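Probable hydrolase (Pseudomonas aeruginosa, PDB 3OM8) is probably an alpha/beta-hydrolase-fold enzyme, perhaps acting as a 3-oxoadipate enol-lactonase, though its substrate is not established. Local coordinates at residues Val106-Ala111 and Leu121-Thr126; Gly155-Trp160 and Arg175-Leu180; Ala215-Thr220 and Leu239-Ala244. One frame throughout, in Å; residues are numbered along the deposited sequence.

In the fold
From the N terminus, contact 1 comes first: helix 102-113 leaves strand 95-100 and the chain returns through strand 118-124, closing a short loop in the core of the alpha/beta hydrolase fold. Contact 2 lies within the helical region that follows strand 118-124, where helices 150-160 and 171-181 pack on each other, its centre about 22 Å from that of contact 1. Contact 3 then closes the last crossover, from strand 211-216 through helix 224-233 to strand 238-242. The three loops follow in series, and none nests in or crosses another. Strands 118-124 and 211-216 are sheet neighbours, which brings contacts 1 and 3 together, while contact 2 meets contact 3 where Asn159 packs against Thr220.

Contact 1 of 3, residues Val106-Ala111 and Leu121-Thr126; sequences VGQWLA and LVLANT
Gln108 NE2, lying beside Thr126, is held by two backbone carbonyls, donating to the oxygens of Gly104 and Ser127. Thr126 OG1 is 3.6 Å from Gln108 NE2, a longer approach that is not a hydrogen bond, and is itself hydrogen-bonded to Ser101 O, at the probable nucleophile elbow. The amide reaches the loop that follows the strand because CG lies anti to the carbonyl carbon (chi1 -64°) and the chain runs on extended. On the way, Gln108 CG passes 3.9 Å from Leu123 CD1. The helix comes close at Gly107, whose CA is 4.3 Å from Leu123 CD2. Leu121 reaches the same turn with both branches, CD1 lying 3.8 Å from Gly107 O and CD2 3.8 Å from Ala111 CB. The two leucines thus point from one face of the strand into the helix, a wholly buried contact. The short helix and strand segments run roughly antiparallel, at 151°, as expected for the return of a beta-alpha-beta crossover. Strands 95-100 and 211-216 hydrogen-bond to strand 118-124, helix 224-233 packs on Gln108, Leu123 and Thr126 through Ile230, and helix 76-90 meets Trp109 and Leu110.

Contact 2 of 3, residues Gly155-Trp160 and Arg175-Leu180; sequences GFLGNW and RFRAML
This is an apolar helix-helix contact in the helical region inserted between strands 118-124 and 211-216 of the alpha/beta hydrolase fold, the part that commonly forms the cap in this family. Helices 150-160 and 171-181 run roughly antiparallel, their short segments inclined at 142° with the axes 10.3 Å apart. Leu180 lies among Phe156, Leu157 and Trp160. Its CD2 branch lies 3.6 Å from Phe156 CD2, and its CD1 branch is 3.6 Å from Trp160 CZ3. Leu157 slides past Leu180 in the opposite sense, bringing its CD2 to 3.9 Å from Leu180 CD1. The same CD2 meets Phe176 CB, and the Phe176 and Trp160 side chains cross at about a right angle, with Phe176 CD1 3.8 Å from Trp160 CZ3. Within the first helix, Phe156 CB sits over the centre of one indole face and probably helps to hold it. Trp160 also meets the ring of His246, the histidine of the probable Ser-His-Asp triad, which places the interface probably next to the active site. At the flank, an aliphatic side chain meets a charged one. Arg177 leaves its backbone with CG anti to N (chi1 -175°), then bends at chi3 (-54°), while its NE forms a salt bridge to Glu174. The bend lays the guanidinium over the leucine tip, with Leu157 CD1 centred over one face and 3.4 Å from Arg177 CZ.

Contact 3 of 3, residues Ala215-Thr220 and Leu239-Ala244; sequences AGAYDT and LVTLPA
Strands 211-216 and 238-242 pair in parallel, Ala215 facing Thr241 and Gly216 facing Leu242, at the edge of the alpha/beta hydrolase sheet within this chain and the end of a beta-alpha-beta crossover. Three backbone bonds tie the strands: Ala215 N to Val240 O (3.0 Å), Leu242 N to Ala215 O (2.9 Å) and Ala217 N to Leu242 O (2.9 Å). Beyond the last, one segment makes a type I turn from Gly216 to Asp219 and the other an inverse gamma turn at Pro243, joined by Tyr218 N to Ala244 O. Ala215 CB and Thr241 share one sheet face, where Leu239 CD1 comes to 4.3 Å from Ala215 CB. Leu242 points to the other. The type I turn carries Asp219, the likely triad acid: its OD2 is hydrogen-bonded to His246 ND1 and Thr222 OG1. Val240 and Leu242 pack on Thr241 and Leu242 of the third subunit, placing strand 238-242 at a subunit interface. The Tyr218 ring turns its edge to Pro243 O, in its plane and 3.7 Å from Tyr218 CD2, probably helped by CG lying anti to the carbonyl carbon (chi1 -52°). Tyr218 N meets Ala244 O at 2.9 Å, tilted 19° from the carbonyl plane.

Contact 1 of 3, residues Val106-Ala111 and Leu121-Thr126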
ATOM      1  N   VAL B 106     -18.137   1.786 -11.863  1.00 46.11           N
ATOM      2  CA  VAL B 106     -18.503   2.727 -12.910  1.00 43.70           C
ATOM      3  C   VAL B 106     -17.253   3.428 -13.450  1.00 45.78           C
ATOM      4  O   VAL B 106     -17.097   3.607 -14.659  1.00 51.97           O
ATOM      5  CB  VAL B 106     -19.528   3.758 -12.410  1.00 47.13           C
ATOM      6  CG1 VAL B 106     -19.848   4.763 -13.508  1.00 43.90           C
ATOM      7  CG2 VAL B 106     -20.806   3.049 -11.955  1.00 48.18           C
ATOM      8  N   GLY B 107     -16.356   3.809 -12.547  1.00 53.57           N
ATOM      9  CA  GLY B 107     -15.103   4.431 -12.937  1.00 48.43           C
ATOM     10  C   GLY B 107     -14.298   3.578 -13.898  1.00 49.88           C
ATOM     11  O   GLY B 107     -13.861   4.052 -14.948  1.00 45.89           O
ATOM     12  N   GLN B 108     -14.088   2.315 -13.542  1.00 48.08           N
ATOM     13  CA  GLN B 108     -13.312   1.426 -14.395  1.00 52.80           C
ATOM     14  C   GLN B 108     -13.968   1.285 -15.769  1.00 57.69           C
ATOM     15  O   GLN B 108     -13.273   1.256 -16.790  1.00 57.57           O
ATOM     16  CB  GLN B 108     -13.155   0.059 -13.739  1.00 52.82           C
ATOM     17  CG  GLN B 108     -12.366   0.082 -12.442  1.00 48.77           C
ATOM     18  CD  GLN B 108     -12.623  -1.146 -11.605  1.00 53.99           C
ATOM     19  OE1 GLN B 108     -12.177  -2.239 -11.940  1.00 55.73           O
ATOM     20  NE2 GLN B 108     -13.362  -0.976 -10.513  1.00 53.92           N
ATOM     21  N   TRP B 109     -15.303   1.216 -15.782  1.00 52.26           N
ATOM     22  CA  TRP B 109     -16.068   1.124 -17.024  1.00 55.80           C
ATOM     23  C   TRP B 109     -15.875   2.355 -17.907  1.00 54.81           C
ATOM     24  O   TRP B 109     -15.638   2.234 -19.108  1.00 52.33           O
ATOM     25  CB  TRP B 109     -17.567   0.915 -16.746  1.00 54.53           C
ATOM     26  CG  TRP B 109     -18.355   0.584 -17.983  1.00 56.24           C
ATOM     27  CD1 TRP B 109     -18.640  -0.660 -18.458  1.00 57.11           C
ATOM     28  CD2 TRP B 109     -18.942   1.512 -18.913  1.00 55.61           C
ATOM     29  NE1 TRP B 109     -19.371  -0.569 -19.618  1.00 62.36           N
ATOM     30  CE2 TRP B 109     -19.569   0.753 -19.918  1.00 60.44           C
ATOM     31  CE3 TRP B 109     -18.998   2.907 -18.991  1.00 54.45           C
ATOM     32  CZ2 TRP B 109     -20.249   1.342 -20.988  1.00 59.25           C
ATOM     33  CZ3 TRP B 109     -19.670   3.490 -20.055  1.00 55.04           C
ATOM     34  CH2 TRP B 109     -20.285   2.709 -21.038  1.00 56.47           C
ATOM     35  N   LEU B 110     -15.989   3.542 -17.317  1.00 51.29           N
ATOM     36  CA  LEU B 110     -15.782   4.764 -18.081  1.00 51.55           C
ATOM     37  C   LEU B 110     -14.375   4.796 -18.690  1.00 55.30           C
ATOM     38  O   LEU B 110     -14.194   5.204 -19.837  1.00 54.85           O
ATOM     39  CB  LEU B 110     -16.025   5.996 -17.213  1.00 51.04           C
ATOM     40  CG  LEU B 110     -17.467   6.159 -16.753  1.00 50.32           C
ATOM     41  CD1 LEU B 110     -17.575   7.128 -15.584  1.00 48.61           C
ATOM     42  CD2 LEU B 110     -18.330   6.612 -17.920  1.00 53.77           C
ATOM     43  N   ALA B 111     -13.382   4.345 -17.931  1.00 51.60           N
ATOM     44  CA  ALA B 111     -12.006   4.362 -18.416  1.00 52.62           C
ATOM     45  C   ALA B 111     -11.849   3.387 -19.571  1.00 57.53           C
ATOM     46  O   ALA B 111     -11.042   3.601 -20.472  1.00 54.19           O
ATOM     47  CB  ALA B 111     -11.035   4.023 -17.300  1.00 48.62           C
ATOM     48  N   LEU B 121      -8.265   9.377 -12.824  1.00 50.00           N
ATOM     49  CA  LEU B 121      -9.216   8.435 -12.252  1.00 48.61           C
ATOM     50  C   LEU B 121      -8.813   8.003 -10.845  1.00 48.24           C
ATOM     51  O   LEU B 121      -7.691   7.540 -10.619  1.00 49.44           O
ATOM     52  CB  LEU B 121      -9.344   7.217 -13.171  1.00 41.84           C
ATOM     53  CG  LEU B 121     -10.275   6.066 -12.815  1.00 52.97           C
ATOM     54  CD1 LEU B 121     -11.769   6.488 -12.913  1.00 42.33           C
ATOM     55  CD2 LEU B 121      -9.971   4.888 -13.743  1.00 49.03           C
ATOM     56  N   VAL B 122      -9.728   8.183  -9.898  1.00 41.97           N
ATOM     57  CA  VAL B 122      -9.552   7.666  -8.545  1.00 43.43           C
ATOM     58  C   VAL B 122     -10.587   6.570  -8.265  1.00 50.99           C
ATOM     59  O   VAL B 122     -11.776   6.729  -8.558  1.00 49.41           O
ATOM     60  CB  VAL B 122      -9.662   8.771  -7.487  1.00 43.47           C
ATOM     61  CG1 VAL B 122      -9.284   8.227  -6.108  1.00 40.89           C
ATOM     62  CG2 VAL B 122      -8.752   9.952  -7.856  1.00 47.38           C
ATOM     63  N   LEU B 123     -10.113   5.455  -7.718  1.00 47.48           N
ATOM     64  CA  LEU B 123     -10.940   4.298  -7.436  1.00 45.83           C
ATOM     65  C   LEU B 123     -10.803   3.965  -5.962  1.00 50.03           C
ATOM     66  O   LEU B 123      -9.766   3.460  -5.536  1.00 54.01           O
ATOM     67  CB  LEU B 123     -10.451   3.118  -8.269  1.00 47.23           C
ATOM     68  CG  LEU B 123     -10.364   3.392  -9.768  1.00 45.85           C
ATOM     69  CD1 LEU B 123      -9.771   2.203 -10.510  1.00 41.46           C
ATOM     70  CD2 LEU B 123     -11.745   3.737 -10.317  1.00 40.84           C
ATOM     71  N   ALA B 124     -11.835   4.258  -5.178  1.00 46.65           N
ATOM     72  CA  ALA B 124     -11.771   4.052  -3.735  1.00 46.79           C
ATOM     73  C   ALA B 124     -12.568   2.825  -3.307  1.00 50.34           C
ATOM     74  O   ALA B 124     -13.700   2.632  -3.745  1.00 53.56           O
ATOM     75  CB  ALA B 124     -12.276   5.285  -3.000  1.00 47.04           C
ATOM     76  N   ASN B 125     -11.973   2.005  -2.445  1.00 46.87           N
ATOM     77  CA  ASN B 125     -12.655   0.855  -1.881  1.00 45.29           C
ATOM     78  C   ASN B 125     -13.528   0.179  -2.936  1.00 48.68           C
ATOM     79  O   ASN B 125     -14.760   0.153  -2.827  1.00 42.59           O
ATOM     80  CB  ASN B 125     -13.521   1.298  -0.702  1.00 51.76           C
ATOM     81  CG  ASN B 125     -12.708   1.930   0.421  1.00 53.95           C
ATOM     82  OD1 ASN B 125     -12.290   1.245   1.354  1.00 55.99           O
ATOM     83  ND2 ASN B 125     -12.508   3.244   0.347  1.00 41.66           N
ATOM     84  N   THR B 126     -12.884  -0.343  -3.969  1.00 45.28           N
ATOM     85  CA  THR B 126     -13.603  -0.910  -5.087  1.00 44.52           C
ATOM     86  C   THR B 126     -12.947  -2.196  -5.559  1.00 48.39           C
ATOM     87  O   THR B 126     -12.038  -2.724  -4.912  1.00 52.80           O
ATOM     88  CB  THR B 126     -13.712   0.083  -6.258  1.00 43.78           C
ATOM     89  OG1 THR B 126     -14.661  -0.411  -7.217  1.00 44.71           O
ATOM     90  CG2 THR B 126     -12.358   0.269  -6.932  1.00 36.70           C
TER

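Contact 2 of 3, residues Gly155-Trp160 and Arg175-Leu180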
ATOM      1  N   GLY B 155     -27.190  -5.289   7.498  1.00 54.91           N
ATOM      2  CA  GLY B 155     -26.213  -5.972   6.670  1.00 50.65           C
ATOM      3  C   GLY B 155     -25.122  -5.015   6.240  1.00 53.30           C
ATOM      4  O   GLY B 155     -23.949  -5.220   6.542  1.00 52.97           O
ATOM      5  N   PHE B 156     -25.508  -3.955   5.539  1.00 48.21           N
ATOM      6  CA  PHE B 156     -24.538  -2.992   5.050  1.00 46.33           C
ATOM      7  C   PHE B 156     -23.730  -2.337   6.163  1.00 49.33           C
ATOM      8  O   PHE B 156     -22.503  -2.319   6.106  1.00 51.01           O
ATOM      9  CB  PHE B 156     -25.211  -1.901   4.242  1.00 40.91           C
ATOM     10  CG  PHE B 156     -25.581  -2.310   2.852  1.00 48.28           C
ATOM     11  CD1 PHE B 156     -24.629  -2.319   1.842  1.00 45.18           C
ATOM     12  CD2 PHE B 156     -26.894  -2.659   2.545  1.00 52.29           C
ATOM     13  CE1 PHE B 156     -24.970  -2.675   0.551  1.00 51.89           C
ATOM     14  CE2 PHE B 156     -27.242  -3.018   1.258  1.00 54.62           C
ATOM     15  CZ  PHE B 156     -26.279  -3.022   0.256  1.00 55.12           C
ATOM     16  N   LEU B 157     -24.415  -1.772   7.152  1.00 47.56           N
ATOM     17  CA  LEU B 157     -23.725  -1.075   8.231  1.00 50.72           C
ATOM     18  C   LEU B 157     -22.720  -1.996   8.912  1.00 53.34           C
ATOM     19  O   LEU B 157     -21.640  -1.573   9.301  1.00 63.07           O
ATOM     20  CB  LEU B 157     -24.712  -0.512   9.253  1.00 47.73           C
ATOM     21  CG  LEU B 157     -25.641   0.591   8.745  1.00 50.96           C
ATOM     22  CD1 LEU B 157     -26.651   0.965   9.816  1.00 54.81           C
ATOM     23  CD2 LEU B 157     -24.855   1.814   8.301  1.00 50.52           C
ATOM     24  N   GLY B 158     -23.079  -3.265   9.037  1.00 51.68           N
ATOM     25  CA  GLY B 158     -22.221  -4.236   9.677  1.00 47.06           C
ATOM     26  C   GLY B 158     -20.951  -4.513   8.894  1.00 53.59           C
ATOM     27  O   GLY B 158     -19.917  -4.800   9.495  1.00 51.13           O
ATOM     28  N   ASN B 159     -21.026  -4.427   7.565  1.00 53.25           N
ATOM     29  CA  ASN B 159     -19.846  -4.614   6.716  1.00 55.07           C
ATOM     30  C   ASN B 159     -19.057  -3.333   6.494  1.00 60.85           C
ATOM     31  O   ASN B 159     -17.871  -3.381   6.184  1.00 67.85           O
ATOM     32  CB  ASN B 159     -20.229  -5.181   5.348  1.00 53.42           C
ATOM     33  CG  ASN B 159     -20.690  -6.621   5.424  1.00 61.08           C
ATOM     34  OD1 ASN B 159     -19.885  -7.559   5.398  1.00 68.44           O
ATOM     35  ND2 ASN B 159     -21.991  -6.804   5.531  1.00 49.98           N
ATOM     36  N   TRP B 160     -19.734  -2.198   6.632  1.00 59.20           N
ATOM     37  CA  TRP B 160     -19.169  -0.900   6.279  1.00 55.95           C
ATOM     38  C   TRP B 160     -18.327  -0.310   7.400  1.00 60.40           C
ATOM     39  O   TRP B 160     -17.342   0.362   7.150  1.00 60.56           O
ATOM     40  CB  TRP B 160     -20.279   0.096   5.981  1.00 51.29           C
ATOM     41  CG  TRP B 160     -20.906  -0.005   4.625  1.00 56.92           C
ATOM     42  CD1 TRP B 160     -20.550  -0.835   3.605  1.00 59.27           C
ATOM     43  CD2 TRP B 160     -22.011   0.771   4.148  1.00 51.06           C
ATOM     44  NE1 TRP B 160     -21.369  -0.622   2.519  1.00 60.25           N
ATOM     45  CE2 TRP B 160     -22.267   0.365   2.826  1.00 52.91           C
ATOM     46  CE3 TRP B 160     -22.801   1.779   4.709  1.00 48.26           C
ATOM     47  CZ2 TRP B 160     -23.273   0.932   2.058  1.00 54.97           C
ATOM     48  CZ3 TRP B 160     -23.799   2.342   3.943  1.00 49.14           C
ATOM     49  CH2 TRP B 160     -24.029   1.915   2.635  1.00 53.17           C
ATOM     50  N   ARG B 175     -26.605   8.533  10.061  1.00 52.04           N
ATOM     51  CA  ARG B 175     -26.848   9.192   8.786  1.00 57.72           C
ATOM     52  C   ARG B 175     -26.783   8.200   7.644  1.00 57.42           C
ATOM     53  O   ARG B 175     -27.579   8.287   6.709  1.00 59.24           O
ATOM     54  CB  ARG B 175     -25.886  10.349   8.542  1.00 62.59           C
ATOM     55  CG  ARG B 175     -26.471  11.717   8.877  1.00 76.21           C
ATOM     56  CD  ARG B 175     -25.453  12.606   9.591  1.00 80.31           C
ATOM     57  NE  ARG B 175     -24.205  12.716   8.840  1.00 88.49           N
ATOM     58  CZ  ARG B 175     -23.023  12.997   9.388  1.00 96.27           C
ATOM     59  NH1 ARG B 175     -22.923  13.190  10.701  1.00 90.63           N
ATOM     60  NH2 ARG B 175     -21.938  13.077   8.624  1.00 98.15           N
ATOM     61  N   PHE B 176     -25.844   7.260   7.713  1.00 51.11           N
ATOM     62  CA  PHE B 176     -25.795   6.183   6.724  1.00 46.94           C
ATOM     63  C   PHE B 176     -26.941   5.175   6.912  1.00 48.99           C
ATOM     64  O   PHE B 176     -27.443   4.611   5.948  1.00 48.83           O
ATOM     65  CB  PHE B 176     -24.431   5.487   6.707  1.00 39.98           C
ATOM     66  CG  PHE B 176     -23.368   6.274   5.979  1.00 47.11           C
ATOM     67  CD1 PHE B 176     -23.098   6.032   4.641  1.00 47.95           C
ATOM     68  CD2 PHE B 176     -22.673   7.279   6.622  1.00 42.79           C
ATOM     69  CE1 PHE B 176     -22.141   6.765   3.968  1.00 48.18           C
ATOM     70  CE2 PHE B 176     -21.719   8.020   5.949  1.00 47.55           C
ATOM     71  CZ  PHE B 176     -21.448   7.759   4.625  1.00 49.79           C
ATOM     72  N   ARG B 177     -27.356   4.945   8.148  1.00 50.41           N
ATOM     73  CA  ARG B 177     -28.513   4.091   8.365  1.00 50.21           C
ATOM     74  C   ARG B 177     -29.722   4.697   7.647  1.00 52.92           C
ATOM     75  O   ARG B 177     -30.453   3.996   6.949  1.00 51.79           O
ATOM     76  CB  ARG B 177     -28.808   3.909   9.853  1.00 47.64           C
ATOM     77  CG  ARG B 177     -29.943   2.927  10.111  1.00 53.29           C
ATOM     78  CD  ARG B 177     -30.299   2.843  11.579  1.00 54.53           C
ATOM     79  NE  ARG B 177     -29.124   2.534  12.381  1.00 71.60           N
ATOM     80  CZ  ARG B 177     -28.669   1.304  12.593  1.00 75.74           C
ATOM     81  NH1 ARG B 177     -29.303   0.260  12.057  1.00 73.30           N
ATOM     82  NH2 ARG B 177     -27.580   1.123  13.339  1.00 67.80           N
ATOM     83  N   ALA B 178     -29.910   6.005   7.789  1.00 52.86           N
ATOM     84  CA  ALA B 178     -31.050   6.657   7.156  1.00 53.24           C
ATOM     85  C   ALA B 178     -30.991   6.576   5.637  1.00 53.41           C
ATOM     86  O   ALA B 178     -32.017   6.420   4.995  1.00 64.56           O
ATOM     87  CB  ALA B 178     -31.194   8.089   7.616  1.00 47.30           C
HETATM   88  N   MSE B 179     -29.797   6.657   5.058  1.00 51.47           N
HETATM   89  CA  MSE B 179     -29.672   6.570   3.604  1.00 49.60           C
HETATM   90  C   MSE B 179     -30.132   5.212   3.115  1.00 52.72           C
HETATM   91  O   MSE B 179     -30.808   5.101   2.091  1.00 51.79           O
HETATM   92  CB  MSE B 179     -28.224   6.775   3.161  1.00 49.80           C
HETATM   93  CG  MSE B 179     -27.669   8.165   3.408  1.00 55.69           C
HETATM   94 SE   MSE B 179     -25.773   8.309   2.882  0.81 66.66          SE
HETATM   95  CE  MSE B 179     -25.550  10.201   3.281  1.00 64.37           C
ATOM     96  N   LEU B 180     -29.729   4.180   3.844  1.00 52.81           N
ATOM     97  CA  LEU B 180     -30.097   2.817   3.519  1.00 52.69           C
ATOM     98  C   LEU B 180     -31.606   2.622   3.651  1.00 51.52           C
ATOM     99  O   LEU B 180     -32.252   2.139   2.722  1.00 51.94           O
ATOM    100  CB  LEU B 180     -29.331   1.843   4.418  1.00 51.65           C
ATOM    101  CG  LEU B 180     -27.862   1.703   4.003  1.00 55.07           C
ATOM    102  CD1 LEU B 180     -26.966   1.187   5.138  1.00 54.34           C
ATOM    103  CD2 LEU B 180     -27.756   0.821   2.756  1.00 56.10           C
TER

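Contact 3 of 3, residues Ala215-Thr220 and Leu239-Ala244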
ATOM      1  N   ALA B 215      -7.456   1.779  -0.974  1.00 45.84           N
ATOM      2  CA  ALA B 215      -7.996   0.531  -0.430  1.00 50.39           C
ATOM      3  C   ALA B 215      -8.016   0.546   1.092  1.00 51.84           C
ATOM      4  O   ALA B 215      -7.244   1.267   1.717  1.00 53.17           O
ATOM      5  CB  ALA B 215      -7.212  -0.669  -0.937  1.00 46.66           C
ATOM      6  N   GLY B 216      -8.913  -0.237   1.680  1.00 43.19           N
ATOM      7  CA  GLY B 216      -9.029  -0.327   3.122  1.00 41.75           C
ATOM      8  C   GLY B 216      -8.476  -1.661   3.566  1.00 47.72           C
ATOM      9  O   GLY B 216      -8.863  -2.698   3.043  1.00 55.49           O
ATOM     10  N   ALA B 217      -7.550  -1.640   4.515  1.00 45.81           N
ATOM     11  CA  ALA B 217      -6.899  -2.867   4.950  1.00 45.25           C
ATOM     12  C   ALA B 217      -7.884  -3.875   5.534  1.00 46.78           C
ATOM     13  O   ALA B 217      -7.652  -5.080   5.471  1.00 49.26           O
ATOM     14  CB  ALA B 217      -5.810  -2.557   5.971  1.00 40.56           C
ATOM     15  N   TYR B 218      -8.962  -3.376   6.131  1.00 45.57           N
ATOM     16  CA  TYR B 218      -9.922  -4.238   6.821  1.00 53.29           C
ATOM     17  C   TYR B 218     -11.273  -4.388   6.082  1.00 56.25           C
ATOM     18  O   TYR B 218     -12.298  -4.752   6.670  1.00 55.18           O
ATOM     19  CB  TYR B 218     -10.138  -3.725   8.238  1.00 50.88           C
ATOM     20  CG  TYR B 218      -8.851  -3.521   9.016  1.00 49.29           C
ATOM     21  CD1 TYR B 218      -8.111  -4.609   9.470  1.00 51.03           C
ATOM     22  CD2 TYR B 218      -8.395  -2.251   9.317  1.00 50.90           C
ATOM     23  CE1 TYR B 218      -6.951  -4.440  10.185  1.00 54.74           C
ATOM     24  CE2 TYR B 218      -7.214  -2.061  10.041  1.00 49.21           C
ATOM     25  CZ  TYR B 218      -6.498  -3.163  10.466  1.00 54.39           C
ATOM     26  OH  TYR B 218      -5.338  -3.002  11.188  1.00 52.45           O
ATOM     27  N   ASP B 219     -11.249  -4.119   4.784  1.00 54.29           N
ATOM     28  CA  ASP B 219     -12.448  -4.090   3.963  1.00 52.36           C
ATOM     29  C   ASP B 219     -12.857  -5.521   3.620  1.00 55.40           C
ATOM     30  O   ASP B 219     -12.057  -6.275   3.053  1.00 53.88           O
ATOM     31  CB  ASP B 219     -12.142  -3.307   2.683  1.00 52.40           C
ATOM     32  CG  ASP B 219     -13.384  -2.781   1.998  1.00 53.14           C
ATOM     33  OD1 ASP B 219     -14.470  -3.330   2.239  1.00 58.39           O
ATOM     34  OD2 ASP B 219     -13.266  -1.823   1.206  1.00 51.84           O
ATOM     35  N   THR B 220     -14.087  -5.889   3.980  1.00 54.76           N
ATOM     36  CA  THR B 220     -14.665  -7.199   3.630  1.00 63.65           C
ATOM     37  C   THR B 220     -15.591  -7.137   2.422  1.00 61.16           C
ATOM     38  O   THR B 220     -15.800  -8.141   1.752  1.00 62.73           O
ATOM     39  CB  THR B 220     -15.466  -7.814   4.789  1.00 66.02           C
ATOM     40  OG1 THR B 220     -16.071  -6.766   5.556  1.00 72.16           O
ATOM     41  CG2 THR B 220     -14.551  -8.626   5.682  1.00 66.46           C
ATOM     42  N   LEU B 239      -1.165   2.993  -5.567  1.00 47.12           N
ATOM     43  CA  LEU B 239      -1.994   2.428  -4.511  1.00 44.98           C
ATOM     44  C   LEU B 239      -1.719   3.125  -3.181  1.00 47.60           C
ATOM     45  O   LEU B 239      -0.568   3.261  -2.760  1.00 53.56           O
ATOM     46  CB  LEU B 239      -1.734   0.920  -4.367  1.00 41.43           C
ATOM     47  CG  LEU B 239      -2.410   0.198  -3.197  1.00 44.85           C
ATOM     48  CD1 LEU B 239      -3.897   0.043  -3.501  1.00 41.81           C
ATOM     49  CD2 LEU B 239      -1.795  -1.160  -2.933  1.00 40.54           C
ATOM     50  N   VAL B 240      -2.789   3.575  -2.536  1.00 51.87           N
ATOM     51  CA  VAL B 240      -2.742   4.077  -1.174  1.00 50.51           C
ATOM     52  C   VAL B 240      -3.593   3.153  -0.310  1.00 50.02           C
ATOM     53  O   VAL B 240      -4.732   2.883  -0.640  1.00 48.93           O
ATOM     54  CB  VAL B 240      -3.293   5.508  -1.097  1.00 46.47           C
ATOM     55  CG1 VAL B 240      -3.678   5.866   0.336  1.00 41.90           C
ATOM     56  CG2 VAL B 240      -2.270   6.500  -1.656  1.00 45.71           C
ATOM     57  N   THR B 241      -3.044   2.652   0.786  1.00 53.10           N
ATOM     58  CA  THR B 241      -3.807   1.759   1.647  1.00 54.04           C
ATOM     59  C   THR B 241      -4.003   2.361   3.026  1.00 55.74           C
ATOM     60  O   THR B 241      -3.039   2.634   3.732  1.00 56.08           O
ATOM     61  CB  THR B 241      -3.114   0.404   1.786  1.00 57.61           C
ATOM     62  OG1 THR B 241      -3.039  -0.220   0.501  1.00 66.72           O
ATOM     63  CG2 THR B 241      -3.893  -0.499   2.732  1.00 55.09           C
ATOM     64  N   LEU B 242      -5.256   2.571   3.413  1.00 52.48           N
ATOM     65  CA  LEU B 242      -5.554   3.140   4.722  1.00 48.48           C
ATOM     66  C   LEU B 242      -6.001   2.049   5.682  1.00 51.98           C
ATOM     67  O   LEU B 242      -6.501   1.014   5.252  1.00 55.41           O
ATOM     68  CB  LEU B 242      -6.621   4.223   4.595  1.00 47.56           C
ATOM     69  CG  LEU B 242      -6.267   5.316   3.589  1.00 47.52           C
ATOM     70  CD1 LEU B 242      -7.419   6.275   3.373  1.00 47.17           C
ATOM     71  CD2 LEU B 242      -5.000   6.066   4.035  1.00 45.56           C
ATOM     72  N   PRO B 243      -5.804   2.263   6.992  1.00 51.16           N
ATOM     73  CA  PRO B 243      -6.251   1.250   7.953  1.00 49.34           C
ATOM     74  C   PRO B 243      -7.767   1.340   8.155  1.00 49.59           C
ATOM     75  O   PRO B 243      -8.239   1.399   9.291  1.00 47.20           O
ATOM     76  CB  PRO B 243      -5.516   1.648   9.233  1.00 45.90           C
ATOM     77  CG  PRO B 243      -5.406   3.134   9.135  1.00 47.72           C
ATOM     78  CD  PRO B 243      -5.218   3.439   7.662  1.00 50.40           C
ATOM     79  N   ALA B 244      -8.504   1.366   7.047  1.00 50.08           N
ATOM     80  CA  ALA B 244      -9.958   1.513   7.075  1.00 51.73           C
ATOM     81  C   ALA B 244     -10.677   0.218   6.740  1.00 54.89           C
ATOM     82  O   ALA B 244     -10.070  -0.752   6.276  1.00 52.69           O
ATOM     83  CB  ALA B 244     -10.400   2.598   6.105  1.00 47.08           C
TER